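Local coordinates for protein phenol hydroxylase component phN (Pseudomonas stutzeri, PDB 3U52) that probably hydroxylates phenol and related aromatic compounds with oxygen activated at a carboxylate-bridged diiron centre, as the large subunit of a multicomponent monooxygenase, at residues K43-S48 against L248-D253. Sequence-based numbering, arbitrary orientation.
Sequences KITDWS and LEQHED
K43-D46 runs nearly antiparallel to Q250-D253, their end-to-end directions 160° apart, with T45 CA 5.5 Å from Q250 CA, at the junction between helix 220-250 and helix 254-283. The Q250 side chain, bent at chi2, carries its amide to the backbone of the loop. There OE1 accepts from D46 N at 2.8 Å, in the carbonyl plane and on a lone pair, and more weakly from T45 N, while NE2 returns a weak bond to D46 O. I44 CG2 packs against OE1 and also lies over one face of W47, toward its rim; W47 lines a xenon pocket. T45 OG1 donates to Q250 O at 2.9 Å, nearly along the C=O axis, and also sits near the edge of the H251 ring. K43 stretches across that ring, its CD 4.0 Å from the centroid and 10° off the normal, a CH-pi contact. Beyond it a bend at chi4 (69°) turns NZ to D253 OD2, a 2.7 Å salt bridge on the anti lone pair. H251 ND1 accepts in plane from D253 N, which fixes the ring's rotation beneath the lysine chain. D46 OD2 takes S48 N in an Asx turn. The buried Q250 amide thus satisfies main-chain groups of the loop, whereas the lysine and aspartate pair at the more exposed end, where the nearby ammonium would probably favour the charged form of D253.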
# COMPACT_ATOMS: atom_id res chain seq x y z
N LYS A 43 15.41 -37.90 23.95
CA LYS A 43 14.37 -38.49 24.76
C LYS A 43 13.42 -37.41 25.19
O LYS A 43 13.86 -36.38 25.73
CB LYS A 43 14.96 -39.15 26.00
CG LYS A 43 16.01 -40.23 25.70
CD LYS A 43 16.10 -41.24 26.87
CE LYS A 43 17.22 -42.25 26.66
NZ LYS A 43 18.53 -41.55 26.78
N ILE A 44 12.13 -37.61 24.90
CA ILE A 44 11.13 -36.69 25.36
C ILE A 44 10.37 -37.37 26.48
O ILE A 44 9.83 -38.46 26.32
CB ILE A 44 10.16 -36.21 24.25
CG1 ILE A 44 10.93 -35.58 23.07
CG2 ILE A 44 9.13 -35.16 24.84
CD1 ILE A 44 11.78 -34.39 23.43
N THR A 45 10.35 -36.69 27.61
CA THR A 45 9.71 -37.14 28.86
C THR A 45 8.21 -36.75 28.96
O THR A 45 7.41 -37.52 29.49
CB THR A 45 10.53 -36.58 30.02
OG1 THR A 45 11.63 -37.47 30.28
CG2 THR A 45 9.68 -36.35 31.26
N ASP A 46 7.83 -35.61 28.38
CA ASP A 46 6.49 -35.05 28.58
C ASP A 46 6.21 -33.86 27.65
O ASP A 46 6.64 -32.72 27.93
CB ASP A 46 6.30 -34.64 30.03
CG ASP A 46 4.88 -34.16 30.35
OD1 ASP A 46 4.66 -33.73 31.53
OD2 ASP A 46 3.98 -34.24 29.47
N TRP A 47 5.48 -34.14 26.57
CA TRP A 47 5.20 -33.14 25.53
C TRP A 47 4.35 -32.01 26.05
O TRP A 47 4.42 -30.88 25.53
CB TRP A 47 4.58 -33.77 24.30
CG TRP A 47 5.57 -34.30 23.28
CD1 TRP A 47 5.83 -35.60 23.00
CD2 TRP A 47 6.42 -33.53 22.41
NE1 TRP A 47 6.78 -35.70 22.00
CE2 TRP A 47 7.15 -34.44 21.62
CE3 TRP A 47 6.64 -32.16 22.23
CZ2 TRP A 47 8.07 -34.02 20.66
CZ3 TRP A 47 7.55 -31.75 21.28
CH2 TRP A 47 8.26 -32.67 20.52
N SER A 48 3.60 -32.28 27.12
CA SER A 48 2.71 -31.26 27.71
C SER A 48 3.49 -30.13 28.39
O SER A 48 2.97 -29.02 28.63
CB SER A 48 1.74 -31.92 28.70
OG SER A 48 2.39 -32.07 29.95
N LEU A 248 16.53 -29.47 26.15
CA LEU A 248 17.51 -29.58 27.23
C LEU A 248 16.87 -30.00 28.56
O LEU A 248 17.49 -30.70 29.35
CB LEU A 248 18.28 -28.26 27.42
CG LEU A 248 19.21 -27.98 26.24
CD1 LEU A 248 19.75 -26.53 26.28
CD2 LEU A 248 20.31 -29.01 26.14
N GLU A 249 15.64 -29.58 28.80
CA GLU A 249 14.97 -29.88 30.06
C GLU A 249 14.33 -31.25 30.11
O GLU A 249 14.04 -31.77 31.18
CB GLU A 249 13.93 -28.81 30.35
CG GLU A 249 14.60 -27.54 30.82
CD GLU A 249 13.65 -26.46 31.20
OE1 GLU A 249 12.46 -26.78 31.42
OE2 GLU A 249 14.10 -25.29 31.28
N GLN A 250 14.11 -31.85 28.95
CA GLN A 250 13.38 -33.10 28.89
C GLN A 250 14.15 -34.32 29.39
O GLN A 250 13.54 -35.28 29.85
CB GLN A 250 12.81 -33.33 27.48
CG GLN A 250 11.66 -32.45 27.18
CD GLN A 250 10.39 -32.89 27.86
OE1 GLN A 250 10.03 -34.03 27.76
NE2 GLN A 250 9.72 -31.99 28.56
N HIS A 251 15.48 -34.28 29.34
CA HIS A 251 16.25 -35.43 29.76
C HIS A 251 17.71 -35.08 29.77
O HIS A 251 18.20 -34.49 28.80
CB HIS A 251 16.03 -36.61 28.82
CG HIS A 251 16.25 -37.93 29.49
ND1 HIS A 251 17.52 -38.39 29.79
CD2 HIS A 251 15.38 -38.84 29.99
CE1 HIS A 251 17.42 -39.55 30.41
NE2 HIS A 251 16.13 -39.84 30.55
N GLU A 252 18.42 -35.46 30.82
CA GLU A 252 19.85 -35.14 30.91
C GLU A 252 20.63 -35.77 29.79
O GLU A 252 21.62 -35.21 29.35
CB GLU A 252 20.47 -35.58 32.24
CG GLU A 252 20.19 -37.01 32.60
CD GLU A 252 20.78 -37.41 33.95
OE1 GLU A 252 20.34 -36.84 34.99
OE2 GLU A 252 21.67 -38.30 33.97
N ASP A 253 20.19 -36.92 29.31
CA ASP A 253 20.87 -37.53 28.16
C ASP A 253 20.84 -36.64 26.88
O ASP A 253 21.69 -36.81 26.02
CB ASP A 253 20.32 -38.92 27.87
CG ASP A 253 20.60 -39.94 29.03
OD1 ASP A 253 21.50 -39.70 29.88
OD2 ASP A 253 19.90 -40.97 29.08